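Isomaltodextranase (Arthrobacter globiformis, PDB 5AWO) hydrolyses alpha-1,6-glucosidic linkages in dextran-like polysaccharides, removing successive isomaltose units from the non-reducing ends of the chains. Local coordinates at residues 94-99 with 184-189; 119-124 with 193-198; 221-226 with 253-258; 304-309 with 373-378; 485-490 with 514-519. One frame throughout, in Å; residues are numbered along the deposited sequence.

In the fold
Contacts 1, 2 and 3 lie within the TIM barrel, contact 4 joins it to the beta domain that follows, and contact 5 lies within the carbohydrate-binding module. Contacts 1 and 2 have centres 12 Å apart and touch where Val187 packs on Leu198, helix 179-192 against strand 197-200. Contact 2 comes nearest the active site: the side chain of Tyr197 is about 7 Å from that of Asp262, the probable proton donor, and Leu198 about 10 Å from the probable nucleophile Asp201. Contact 3 joins contact 4 through Asp253, which probably bonds His304 and Arg305. Contacts 4 and 5 have centres 10 Å apart, with Tyr378 packed on Phe489; contact 5 lies away from the catalytic residues.

Contact 1 (94-99 with 184-189); sequences GYITSY and QGYVRY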
# COMPACT_ATOMS: atom_id res chain seq x y z
N GLY A 94 27.13 -3.05 15.14
CA GLY A 94 26.11 -2.15 15.69
C GLY A 94 24.68 -2.50 15.42
O GLY A 94 23.81 -1.65 15.62
N TYR A 95 24.39 -3.74 15.01
CA TYR A 95 23.02 -4.12 14.67
C TYR A 95 22.43 -4.89 15.81
O TYR A 95 23.05 -5.81 16.36
CB TYR A 95 22.96 -4.93 13.38
CG TYR A 95 23.56 -4.23 12.18
CD1 TYR A 95 23.46 -2.84 11.99
CD2 TYR A 95 24.26 -4.95 11.22
CE1 TYR A 95 24.01 -2.22 10.88
CE2 TYR A 95 24.82 -4.33 10.10
CZ TYR A 95 24.69 -2.96 9.94
OH TYR A 95 25.26 -2.34 8.83
N ILE A 96 21.19 -4.56 16.19
CA ILE A 96 20.59 -5.16 17.38
C ILE A 96 20.43 -6.66 17.23
O ILE A 96 19.97 -7.16 16.20
CB ILE A 96 19.23 -4.53 17.77
CG1 ILE A 96 18.26 -4.47 16.58
CG2 ILE A 96 19.46 -3.17 18.37
CD1 ILE A 96 16.81 -4.36 17.02
N THR A 97 20.80 -7.39 18.29
CA THR A 97 20.74 -8.85 18.25
C THR A 97 19.41 -9.46 18.67
O THR A 97 19.16 -10.62 18.37
CB THR A 97 21.86 -9.45 19.12
OG1 THR A 97 21.70 -8.97 20.45
CG2 THR A 97 23.23 -9.07 18.59
N SER A 98 18.55 -8.70 19.33
CA SER A 98 17.25 -9.22 19.73
C SER A 98 16.25 -8.09 19.86
O SER A 98 16.59 -6.93 19.65
CB SER A 98 17.34 -10.03 21.03
OG SER A 98 16.15 -10.76 21.25
N TYR A 99 15.01 -8.42 20.26
CA TYR A 99 13.98 -7.39 20.43
C TYR A 99 14.18 -6.53 21.69
O TYR A 99 13.90 -5.34 21.69
CB TYR A 99 12.58 -8.00 20.42
CG TYR A 99 11.53 -7.02 20.86
CD1 TYR A 99 11.11 -5.98 20.04
CD2 TYR A 99 11.00 -7.06 22.14
CE1 TYR A 99 10.17 -5.05 20.47
CE2 TYR A 99 10.05 -6.14 22.57
CZ TYR A 99 9.65 -5.13 21.73
OH TYR A 99 8.75 -4.21 22.19
N GLN A 184 22.67 0.24 4.72
CA GLN A 184 22.39 -0.89 3.86
C GLN A 184 22.69 -2.21 4.53
O GLN A 184 21.95 -3.18 4.35
CB GLN A 184 23.12 -0.76 2.53
CG GLN A 184 22.65 0.44 1.76
CD GLN A 184 23.01 0.40 0.30
OE1 GLN A 184 24.18 0.17 -0.05
NE2 GLN A 184 22.05 0.64 -0.57
N GLY A 185 23.77 -2.28 5.29
CA GLY A 185 24.06 -3.45 6.09
C GLY A 185 22.97 -3.79 7.10
O GLY A 185 22.72 -4.96 7.37
N TYR A 186 22.34 -2.76 7.68
CA TYR A 186 21.27 -2.96 8.68
C TYR A 186 20.04 -3.60 8.02
O TYR A 186 19.46 -4.56 8.52
CB TYR A 186 20.86 -1.65 9.38
CG TYR A 186 20.59 -1.78 10.87
CD1 TYR A 186 20.15 -2.96 11.43
CD2 TYR A 186 20.79 -0.69 11.70
CE1 TYR A 186 19.94 -3.08 12.78
CE2 TYR A 186 20.57 -0.77 13.06
CZ TYR A 186 20.17 -1.98 13.62
OH TYR A 186 20.01 -2.11 14.98
N VAL A 187 19.69 -3.06 6.86
CA VAL A 187 18.56 -3.55 6.07
C VAL A 187 18.84 -5.00 5.64
O VAL A 187 18.00 -5.88 5.82
CB VAL A 187 18.25 -2.61 4.92
CG1 VAL A 187 17.20 -3.21 4.01
CG2 VAL A 187 17.78 -1.27 5.46
N ARG A 188 20.02 -5.24 5.08
CA ARG A 188 20.38 -6.62 4.70
C ARG A 188 20.52 -7.59 5.86
O ARG A 188 20.23 -8.77 5.71
CB ARG A 188 21.62 -6.64 3.81
CG ARG A 188 21.43 -5.99 2.46
CD ARG A 188 22.48 -6.39 1.43
NE ARG A 188 22.36 -5.62 0.19
CZ ARG A 188 23.06 -4.53 -0.11
NH1 ARG A 188 23.98 -4.02 0.71
NH2 ARG A 188 22.86 -3.92 -1.28
N TYR A 189 20.92 -7.10 7.02
CA TYR A 189 20.97 -7.91 8.22
C TYR A 189 19.62 -8.56 8.51
O TYR A 189 19.52 -9.77 8.74
CB TYR A 189 21.44 -7.05 9.37
CG TYR A 189 21.38 -7.61 10.76
CD1 TYR A 189 22.35 -8.50 11.24
CD2 TYR A 189 20.37 -7.21 11.64
CE1 TYR A 189 22.30 -8.97 12.53
CE2 TYR A 189 20.32 -7.66 12.93
CZ TYR A 189 21.30 -8.55 13.39
OH TYR A 189 21.27 -9.00 14.71
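Tyr95 enters between Tyr186 and Tyr189, and the three rings form an aromatic cluster. Its CG is anti to the carbonyl carbon (chi1 -57°), which directs the ring at the helix. CB rests over the centre of the Tyr189 ring in a CH-pi contact, 3.8 Å from Tyr95 CB to that centroid. Farther out the two ring branches part: Tyr95 CD1 lies over the middle of the Tyr186 ring, 3.3 Å from Tyr186 CG with the planes inclined at 33°, while Tyr95 CD2 approaches Tyr189 CG at 3.9 Å. CE1 meets Tyr186 CB and CE2 the carbonyl of Gly185. The tip reaches the helix backbone, Tyr95 OH standing 3.2 Å from Gly185 CA, where any side chain would collide with it; this hydroxyl bonds Tyr182 O. Two other hydroxyls grip the next loop residue: Ile96 N donates to Tyr186 OH (3.0 Å, 159°), and Tyr189 OH donates to Ile96 O at 2.7 Å from above the carbonyl plane. The long loop between strand 77-79 and helix 107-116 is thereby fastened to helix 179-192, with Tyr189 also touching Trp107 of helix 107-116 and Val187 packing on helix 223-237.

Contact 2 (119-124 with 193-198); sequences MKLGVY and LGVPYL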
# COMPACT_ATOMS: atom_id res chain seq x y z
N MET A 119 5.82 -20.07 9.75
CA MET A 119 5.67 -18.62 9.93
C MET A 119 7.01 -17.93 9.71
O MET A 119 8.07 -18.58 9.64
CB MET A 119 5.16 -18.35 11.34
CG MET A 119 3.74 -18.83 11.57
SD MET A 119 3.11 -18.51 13.21
CE MET A 119 2.91 -16.72 13.15
N LYS A 120 6.95 -16.60 9.62
CA LYS A 120 8.10 -15.75 9.34
C LYS A 120 8.15 -14.60 10.34
O LYS A 120 7.13 -14.22 10.95
CB LYS A 120 8.02 -15.19 7.93
CG LYS A 120 8.08 -16.27 6.85
CD LYS A 120 7.75 -15.75 5.46
CE LYS A 120 7.06 -16.82 4.61
NZ LYS A 120 6.66 -16.45 3.22
N LEU A 121 9.34 -14.06 10.53
CA LEU A 121 9.58 -12.91 11.39
C LEU A 121 9.43 -11.59 10.66
O LEU A 121 10.05 -11.36 9.63
CB LEU A 121 11.02 -12.99 11.91
CG LEU A 121 11.50 -11.86 12.82
CD1 LEU A 121 10.75 -11.84 14.14
CD2 LEU A 121 13.00 -11.98 13.04
N GLY A 122 8.62 -10.69 11.23
CA GLY A 122 8.56 -9.31 10.80
C GLY A 122 9.23 -8.43 11.83
O GLY A 122 9.10 -8.65 13.03
N VAL A 123 10.04 -7.47 11.35
CA VAL A 123 10.79 -6.62 12.24
C VAL A 123 10.42 -5.14 12.11
O VAL A 123 10.40 -4.61 11.01
CB VAL A 123 12.31 -6.77 12.04
CG1 VAL A 123 13.08 -5.74 12.86
CG2 VAL A 123 12.74 -8.17 12.46
N TYR A 124 10.16 -4.54 13.26
CA TYR A 124 10.06 -3.07 13.38
C TYR A 124 11.44 -2.52 13.74
O TYR A 124 11.99 -2.81 14.80
CB TYR A 124 9.06 -2.75 14.46
CG TYR A 124 8.90 -1.30 14.87
CD1 TYR A 124 9.82 -0.65 15.69
CD2 TYR A 124 7.77 -0.57 14.50
CE1 TYR A 124 9.67 0.66 16.09
CE2 TYR A 124 7.60 0.73 14.94
CZ TYR A 124 8.54 1.34 15.73
OH TYR A 124 8.39 2.65 16.15
N LEU A 193 18.34 -12.61 7.73
CA LEU A 193 17.72 -13.39 8.81
C LEU A 193 16.43 -14.07 8.38
O LEU A 193 15.92 -14.93 9.11
CB LEU A 193 17.50 -12.53 10.06
CG LEU A 193 18.72 -12.14 10.89
CD1 LEU A 193 18.44 -10.96 11.81
CD2 LEU A 193 19.25 -13.31 11.71
N GLY A 194 15.92 -13.72 7.20
CA GLY A 194 14.72 -14.32 6.65
C GLY A 194 13.49 -13.48 6.89
O GLY A 194 12.38 -13.98 6.78
N VAL A 195 13.68 -12.20 7.15
CA VAL A 195 12.56 -11.26 7.38
C VAL A 195 11.96 -10.77 6.06
O VAL A 195 12.66 -10.20 5.23
CB VAL A 195 13.10 -10.07 8.20
CG1 VAL A 195 12.08 -8.95 8.31
CG2 VAL A 195 13.51 -10.52 9.57
N PRO A 196 10.64 -10.97 5.83
CA PRO A 196 10.03 -10.49 4.61
C PRO A 196 9.40 -9.10 4.72
O PRO A 196 8.92 -8.60 3.73
CB PRO A 196 8.93 -11.53 4.36
CG PRO A 196 8.47 -11.86 5.73
CD PRO A 196 9.71 -11.86 6.57
N TYR A 197 9.47 -8.49 5.89
CA TYR A 197 8.71 -7.29 6.18
C TYR A 197 9.48 -6.45 7.20
O TYR A 197 9.67 -6.88 8.35
CB TYR A 197 7.37 -7.69 6.76
CG TYR A 197 6.36 -6.58 6.97
CD1 TYR A 197 5.75 -5.97 5.90
CD2 TYR A 197 6.01 -6.18 8.25
CE1 TYR A 197 4.79 -4.98 6.08
CE2 TYR A 197 5.05 -5.19 8.44
CZ TYR A 197 4.46 -4.61 7.35
OH TYR A 197 3.49 -3.63 7.53
N LEU A 198 9.91 -5.26 6.78
CA LEU A 198 10.62 -4.32 7.65
C LEU A 198 9.78 -3.06 7.82
O LEU A 198 9.45 -2.39 6.84
CB LEU A 198 12.00 -4.01 7.08
CG LEU A 198 12.85 -3.06 7.92
CD1 LEU A 198 13.20 -3.69 9.25
CD2 LEU A 198 14.11 -2.61 7.17
O HOH W 1 11.47 -15.22 9.08
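Val195 holds CG1 anti to its own N (chi1 171°), which puts CG2 beside that N and against both Leu121 and Val123. Leu121, with chi1 179°, extends CD2 to 3.8 Å from Val195 CG2. Two residues along the same strand, Val123 CG2 reaches that methyl too, also 3.8 Å from Val195 CG2, the two valines meeting at about a right angle. Replacing Val195 by an alanine would probably open a gap between Leu121 and Val123, both of which touch the lost CG2. The backbones run parallel in register Val123 to Leu198. Val123 N donates to Tyr197 O over 3.1 Å with an N-H...O angle of 162°, the carbonyl pointing almost straight at the donor. Farther back the pairing lapses: Pro196 brings CD, not an N-H, to 3.1 Å from Leu121 O. That buried oxygen has no hydrogen-bonding partner in the model; Val195 CA makes a CA-H...O contact with it at 3.4 Å. A water bridges the backbones beyond this point, accepting from Leu121 N and donating to Gly194 O, each at 2.8 Å. Gly194, with positive phi, completes the Schellman motif that ends helix 179-192. Strands 120-124 and 197-200 are neighbours in the TIM barrel. Leu121, Val123 and Leu198 turn outward, Leu121 packing on helices 56-68 and 107-116, while Tyr197 faces the barrel interior, where its hydroxyl bonds Tyr40 OH and its ring lies against strand 242-245.

Contact 3 (221-226 with 253-258); sequences HGRANY and DGSAEL
The Tyr226 ring and the Arg223 guanidinium both present edges to helix 251-260. In the plane of the ring, at its hydroxyl end, lies Glu257 OE2; in the plane of the guanidinium lie Ser255 OG and a water. Ala256 CB sits obliquely to both groups, 4.0 Å from Tyr226 CE2 and 3.8 Å from Arg223 NH2. Tyr226 OH donates to Glu257 OE2 over 2.6 Å, arriving on the anti side of the carboxylate and 32° out of its plane. CG of the tyrosine lies opposite the backbone N (chi1 -179°), which carries the ring toward helix 251-260. Met250 N bonds the same carboxylate oxygen. A phenylalanine here would keep the ring against Ala256 but would probably leave Glu257 OE2 without its hydroxyl mate. In the TIM barrel, helices 223-237 and 251-260 follow the neighbouring strands 197-200 and 242-245, and the contact ties the start of the first helix to the middle of the second. Glu257 and Asp262, the probable proton donor, have side chains about 10 Å apart. Arg223, bent at chi2 (64°), makes its salt bridge to Glu207 through NH1 and bonds Gln252 through NH2. Arg223 NH1 stays 5.0 Å from Glu257 OE2, and waters bridge the gap: one accepts from Arg223 NH2 (2.8 Å) and Ala256 N and lies 2.7 Å from Glu257 OE1; another takes a weak bond from NH1.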
# COMPACT_ATOMS: atom_id res chain seq x y z
N HIS A 221 16.79 16.75 9.78
CA HIS A 221 17.89 16.27 8.92
C HIS A 221 17.78 16.66 7.47
O HIS A 221 18.74 16.48 6.72
CB HIS A 221 18.10 14.78 9.14
CG HIS A 221 18.46 14.48 10.54
ND1 HIS A 221 17.52 14.33 11.54
CD2 HIS A 221 19.66 14.46 11.17
CE1 HIS A 221 18.12 14.18 12.70
NE2 HIS A 221 19.43 14.26 12.50
N GLY A 222 16.63 17.22 7.08
CA GLY A 222 16.47 17.83 5.77
C GLY A 222 15.97 16.89 4.69
O GLY A 222 16.08 15.66 4.78
N ARG A 223 15.50 17.51 3.61
CA ARG A 223 14.84 16.80 2.54
C ARG A 223 15.79 15.93 1.72
O ARG A 223 15.49 14.79 1.39
CB ARG A 223 14.15 17.82 1.62
CG ARG A 223 13.36 17.22 0.50
CD ARG A 223 12.21 16.41 1.03
NE ARG A 223 11.41 15.89 -0.07
CZ ARG A 223 10.43 15.00 0.06
NH1 ARG A 223 10.13 14.53 1.26
NH2 ARG A 223 9.75 14.60 -1.00
N ALA A 224 16.96 16.47 1.38
CA ALA A 224 17.88 15.72 0.55
C ALA A 224 18.38 14.48 1.30
O ALA A 224 18.48 13.39 0.73
CB ALA A 224 19.06 16.60 0.11
N ASN A 225 18.64 14.63 2.59
CA ASN A 225 19.11 13.52 3.40
C ASN A 225 18.05 12.43 3.55
O ASN A 225 18.35 11.25 3.50
CB ASN A 225 19.57 14.00 4.77
CG ASN A 225 20.91 14.71 4.71
OD1 ASN A 225 21.66 14.55 3.75
ND2 ASN A 225 21.19 15.48 5.73
N TYR A 226 16.80 12.85 3.71
CA TYR A 226 15.67 11.91 3.76
C TYR A 226 15.53 11.13 2.47
O TYR A 226 15.40 9.90 2.48
CB TYR A 226 14.40 12.72 4.02
CG TYR A 226 13.12 11.92 4.14
CD1 TYR A 226 12.93 11.04 5.19
CD2 TYR A 226 12.10 12.07 3.23
CE1 TYR A 226 11.76 10.33 5.31
CE2 TYR A 226 10.91 11.38 3.36
CZ TYR A 226 10.74 10.52 4.40
OH TYR A 226 9.55 9.81 4.55
N ASP A 253 3.16 15.22 -2.39
CA ASP A 253 2.22 14.16 -2.77
C ASP A 253 2.88 12.79 -2.64
O ASP A 253 2.71 11.92 -3.48
CB ASP A 253 1.71 14.42 -4.18
CG ASP A 253 0.41 13.68 -4.50
OD1 ASP A 253 -0.30 13.21 -3.58
OD2 ASP A 253 0.08 13.60 -5.71
N GLY A 254 3.61 12.61 -1.55
CA GLY A 254 4.24 11.34 -1.26
C GLY A 254 5.38 10.90 -2.17
O GLY A 254 5.67 9.70 -2.26
N SER A 255 6.07 11.85 -2.81
CA SER A 255 7.02 11.47 -3.86
C SER A 255 8.19 10.58 -3.39
O SER A 255 8.52 9.61 -4.05
CB SER A 255 7.56 12.72 -4.56
OG SER A 255 8.29 13.52 -3.68
N ALA A 256 8.79 10.92 -2.26
CA ALA A 256 9.95 10.18 -1.76
C ALA A 256 9.56 8.78 -1.31
O ALA A 256 10.28 7.78 -1.54
CB ALA A 256 10.63 10.95 -0.65
N GLU A 257 8.40 8.70 -0.65
CA GLU A 257 7.90 7.42 -0.16
C GLU A 257 7.47 6.49 -1.29
O GLU A 257 7.77 5.29 -1.29
CB GLU A 257 6.76 7.70 0.84
CG GLU A 257 7.21 8.46 2.10
CD GLU A 257 7.22 9.98 1.99
OE1 GLU A 257 6.89 10.51 0.91
OE2 GLU A 257 7.58 10.63 2.99
N LEU A 258 6.80 7.05 -2.28
CA LEU A 258 6.41 6.29 -3.47
C LEU A 258 7.64 5.74 -4.20
O LEU A 258 7.66 4.58 -4.65
CB LEU A 258 5.61 7.20 -4.38
CG LEU A 258 5.25 6.65 -5.75
CD1 LEU A 258 4.30 5.48 -5.62
CD2 LEU A 258 4.64 7.79 -6.52
O HOH W 2 8.02 13.41 3.16
O HOH W 3 7.89 12.78 -0.10

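Contact 4 (304-309 with 373-378); sequences HRNGRG and VGKPLY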
# COMPACT_ATOMS: atom_id res chain seq x y z
N HIS A 304 -5.28 7.88 -4.84
CA HIS A 304 -4.67 8.20 -6.15
C HIS A 304 -3.24 7.64 -6.26
O HIS A 304 -2.71 7.51 -7.39
CB HIS A 304 -4.70 9.70 -6.43
CG HIS A 304 -3.95 10.52 -5.44
ND1 HIS A 304 -4.41 10.71 -4.15
CD2 HIS A 304 -2.77 11.18 -5.52
CE1 HIS A 304 -3.54 11.45 -3.48
NE2 HIS A 304 -2.52 11.72 -4.29
N ARG A 305 -2.61 7.31 -5.13
CA ARG A 305 -1.28 6.71 -5.09
C ARG A 305 -1.26 5.19 -4.93
O ARG A 305 -0.17 4.60 -4.75
CB ARG A 305 -0.46 7.35 -3.96
CG ARG A 305 -0.13 8.82 -4.18
CD ARG A 305 0.60 9.02 -5.50
NE ARG A 305 1.48 10.16 -5.51
CZ ARG A 305 2.24 10.51 -6.55
NH1 ARG A 305 2.14 9.82 -7.69
NH2 ARG A 305 3.06 11.55 -6.42
N ASN A 306 -2.43 4.55 -4.96
CA ASN A 306 -2.47 3.11 -4.72
C ASN A 306 -2.39 2.30 -6.02
O ASN A 306 -2.31 2.87 -7.11
CB ASN A 306 -3.66 2.72 -3.84
CG ASN A 306 -4.98 2.65 -4.58
OD1 ASN A 306 -5.05 2.62 -5.81
ND2 ASN A 306 -6.06 2.55 -3.80
N GLY A 307 -2.36 0.98 -5.89
CA GLY A 307 -2.44 0.07 -7.03
C GLY A 307 -1.13 -0.57 -7.45
O GLY A 307 -0.07 -0.29 -6.91
N ARG A 308 -1.21 -1.43 -8.45
CA ARG A 308 -0.08 -2.25 -8.81
C ARG A 308 1.11 -1.40 -9.24
O ARG A 308 1.01 -0.60 -10.18
CB ARG A 308 -0.44 -3.24 -9.94
CG ARG A 308 -1.61 -4.16 -9.63
CD ARG A 308 -1.54 -4.81 -8.25
NE ARG A 308 -2.69 -5.71 -8.04
CZ ARG A 308 -2.72 -7.01 -8.32
NH1 ARG A 308 -1.66 -7.65 -8.81
NH2 ARG A 308 -3.82 -7.71 -8.09
N GLY A 309 2.22 -1.59 -8.52
CA GLY A 309 3.48 -0.90 -8.75
C GLY A 309 3.60 0.48 -8.16
O GLY A 309 4.67 1.06 -8.23
N VAL A 373 -7.29 -4.10 -4.79
CA VAL A 373 -6.92 -2.75 -4.33
C VAL A 373 -8.03 -1.82 -4.81
O VAL A 373 -8.08 -1.46 -5.99
CB VAL A 373 -5.55 -2.29 -4.89
CG1 VAL A 373 -5.20 -0.89 -4.41
CG2 VAL A 373 -4.46 -3.28 -4.53
N GLY A 374 -8.95 -1.47 -3.91
CA GLY A 374 -10.08 -0.61 -4.26
C GLY A 374 -9.71 0.85 -4.28
O GLY A 374 -8.67 1.25 -3.71
N LYS A 375 -10.53 1.61 -4.98
CA LYS A 375 -10.58 3.05 -4.88
C LYS A 375 -11.94 3.45 -4.33
O LYS A 375 -12.93 2.78 -4.58
CB LYS A 375 -10.32 3.74 -6.23
CG LYS A 375 -8.82 3.93 -6.52
CD LYS A 375 -8.55 4.53 -7.91
CE LYS A 375 -7.12 5.06 -8.08
NZ LYS A 375 -6.11 4.00 -7.99
N PRO A 376 -11.98 4.58 -3.61
CA PRO A 376 -13.27 5.18 -3.29
C PRO A 376 -13.92 5.63 -4.59
O PRO A 376 -13.19 5.86 -5.58
CB PRO A 376 -12.89 6.41 -2.45
CG PRO A 376 -11.56 6.81 -3.03
CD PRO A 376 -10.87 5.51 -3.37
N LEU A 377 -15.23 5.77 -4.63
CA LEU A 377 -15.83 6.32 -5.84
C LEU A 377 -15.36 7.77 -6.03
O LEU A 377 -15.59 8.61 -5.18
CB LEU A 377 -17.35 6.28 -5.76
CG LEU A 377 -18.11 6.65 -7.02
CD1 LEU A 377 -17.81 5.68 -8.15
CD2 LEU A 377 -19.60 6.70 -6.71
N TYR A 378 -14.70 8.05 -7.14
CA TYR A 378 -14.29 9.42 -7.44
C TYR A 378 -15.49 10.24 -7.92
O TYR A 378 -16.29 9.73 -8.71
CB TYR A 378 -13.15 9.46 -8.47
CG TYR A 378 -11.78 9.30 -7.82
CD1 TYR A 378 -11.48 8.19 -7.04
CD2 TYR A 378 -10.82 10.29 -7.92
CE1 TYR A 378 -10.24 8.03 -6.44
CE2 TYR A 378 -9.58 10.15 -7.31
CZ TYR A 378 -9.31 9.02 -6.55
OH TYR A 378 -8.07 8.90 -5.94
O HOH W 4 -3.40 5.04 -8.32
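Asn306 offers both ends of its amide to the 373-378 segment. Its oxygen takes a hydrogen bond from the ammonium group, Lys375 NZ to Asn306 OD1 at 2.8 Å, the donor tilted 32° from the carbonyl plane. Its nitrogen donates to the residue before the lysine, Asn306 ND2 to Gly374 O at 2.9 Å, although the angle at hydrogen is a bent 132°. These two bonds fix which way round the amide lies. A water extends the network, accepting from Lys375 NZ at 2.9 Å and donating to His304 O and Asn306 O at 2.7 Å each. Lys375 NZ also bonds Ala481 O, and the lysine makes a cation-pi contact with Trp483. The packing begins beside the amide, where Val373 CG1 lies 3.6 Å from Asn306 CG. With CG between backbone N and carbonyl carbon (chi1 79°), the amide is turned to the 373-378 segment and runs alongside Val373, the side chains pointing opposite ways. The same methyl approaches Gly307 N at 3.7 Å. At the far end Tyr378 OH comes within 3.5 Å of His304 CB, its hydrogen bond going to Ser303. The barrel loop before strand 312-314 is thus joined to strand 375-378 of the following beta domain through Asn306 and a buried lysine, whose other partners, Ala481 and Trp483, belong to the carbohydrate-binding module; its probable positive charge is spread over this network without a carboxylate partner within the contact.

Contact 5 (485-490 with 514-519); sequences GGAGFN and PLVTFA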
# COMPACT_ATOMS: atom_id res chain seq x y z
N GLY A 485 2.77 8.97 -12.29
CA GLY A 485 3.44 10.01 -13.08
C GLY A 485 2.64 11.22 -13.45
O GLY A 485 3.07 12.00 -14.32
N GLY A 486 1.49 11.42 -12.81
CA GLY A 486 0.63 12.56 -13.09
C GLY A 486 -0.69 12.17 -13.74
O GLY A 486 -1.59 13.00 -13.81
N ALA A 487 -0.83 10.93 -14.20
CA ALA A 487 -2.15 10.46 -14.63
C ALA A 487 -3.13 10.56 -13.48
O ALA A 487 -2.75 10.34 -12.31
CB ALA A 487 -2.10 9.04 -15.11
N GLY A 488 -4.39 10.86 -13.79
CA GLY A 488 -5.40 10.96 -12.73
C GLY A 488 -6.81 10.97 -13.24
O GLY A 488 -7.05 10.86 -14.43
N PHE A 489 -7.75 11.08 -12.31
CA PHE A 489 -9.16 11.01 -12.63
C PHE A 489 -9.72 12.31 -13.20
O PHE A 489 -9.46 13.38 -12.68
CB PHE A 489 -9.94 10.71 -11.36
CG PHE A 489 -11.43 10.69 -11.55
CD1 PHE A 489 -12.04 9.54 -12.00
CD2 PHE A 489 -12.21 11.81 -11.28
CE1 PHE A 489 -13.42 9.50 -12.19
CE2 PHE A 489 -13.59 11.77 -11.48
CZ PHE A 489 -14.18 10.61 -11.91
N ASN A 490 -10.57 12.20 -14.21
CA ASN A 490 -11.40 13.34 -14.51
C ASN A 490 -12.75 12.89 -15.09
O ASN A 490 -12.95 11.71 -15.32
CB ASN A 490 -10.69 14.33 -15.47
CG ASN A 490 -10.97 15.77 -15.13
OD1 ASN A 490 -12.07 16.12 -14.73
ND2 ASN A 490 -9.96 16.63 -15.26
N PRO A 514 3.51 10.04 -17.32
CA PRO A 514 2.19 9.59 -16.81
C PRO A 514 1.81 8.23 -17.35
O PRO A 514 2.10 7.90 -18.51
CB PRO A 514 1.23 10.66 -17.33
CG PRO A 514 2.01 11.67 -18.04
CD PRO A 514 3.42 11.22 -18.19
N LEU A 515 1.17 7.41 -16.51
CA LEU A 515 0.84 6.06 -16.91
C LEU A 515 -0.37 5.52 -16.13
O LEU A 515 -0.75 6.07 -15.08
CB LEU A 515 2.05 5.12 -16.75
CG LEU A 515 2.65 4.97 -15.33
CD1 LEU A 515 1.87 3.99 -14.43
CD2 LEU A 515 4.13 4.57 -15.37
N VAL A 516 -0.90 4.44 -16.66
CA VAL A 516 -1.96 3.64 -16.03
C VAL A 516 -1.55 2.19 -16.10
O VAL A 516 -1.05 1.71 -17.13
CB VAL A 516 -3.32 3.81 -16.73
CG1 VAL A 516 -4.40 2.96 -16.06
CG2 VAL A 516 -3.74 5.26 -16.73
N THR A 517 -1.73 1.48 -14.99
CA THR A 517 -1.38 0.07 -14.91
C THR A 517 -2.60 -0.77 -14.56
O THR A 517 -3.33 -0.47 -13.59
CB THR A 517 -0.26 -0.19 -13.88
OG1 THR A 517 0.93 0.50 -14.30
CG2 THR A 517 0.04 -1.65 -13.70
N PHE A 518 -2.78 -1.83 -15.33
CA PHE A 518 -3.85 -2.82 -15.17
C PHE A 518 -3.23 -4.16 -14.87
O PHE A 518 -2.23 -4.55 -15.48
CB PHE A 518 -4.67 -2.98 -16.46
CG PHE A 518 -5.30 -1.72 -16.96
CD1 PHE A 518 -6.59 -1.36 -16.57
CD2 PHE A 518 -4.63 -0.91 -17.87
CE1 PHE A 518 -7.19 -0.22 -17.05
CE2 PHE A 518 -5.23 0.23 -18.35
CZ PHE A 518 -6.50 0.59 -17.95
N ALA A 519 -3.84 -4.91 -13.95
CA ALA A 519 -3.48 -6.29 -13.75
C ALA A 519 -4.47 -7.16 -14.49
O ALA A 519 -5.66 -7.01 -14.34
CB ALA A 519 -3.50 -6.64 -12.28
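Gly485 and Pro514 bring their backbones together with CA atoms 4.0 Å apart, where two successive glycines with positive phi (67° at Gly485, 112° at Gly486) turn the chain. A side chain at Gly485 would probably press on Pro514 CA, and the backbone angles of Gly486 by themselves call for glycine. The proline ring lies beside this turn, with Pro514 CB 3.8 Å from Gly485 O and CG and CD of the ring only slightly farther from that oxygen. The same CB is 3.8 Å from Ala487 N. Ala487 then directs its methyl at the other segment, and Ala487 CB stops 3.3 Å from Leu515 O, against the strand backbone. The methyl also meets two apolar groups in van der Waals contact, Pro514 CB at 4.3 Å and Val516 CG2 at 4.4 Å from Ala487 CB. These contacts lie in the CBM35 module, a beta sandwich. Strand 482-484 is paired antiparallel with strand 515-522, Gly484 bonding Leu515 through the backbone; after the glycine turn the chain enters strand 488-490 of a different sheet, paired with strand 501-505. Ala487 therefore stands where the chain passes from one sheet to the other. Val502 touches both Ala487 and Val516, and Leu505 touches Pro514, so strand 501-505 adds its apolar side chains to the same core. Leu515 points its CB away from the 485-490 segment and packs on Leu24 and Thr590. Phe489, farther along the first segment, turns its ring to Tyr378.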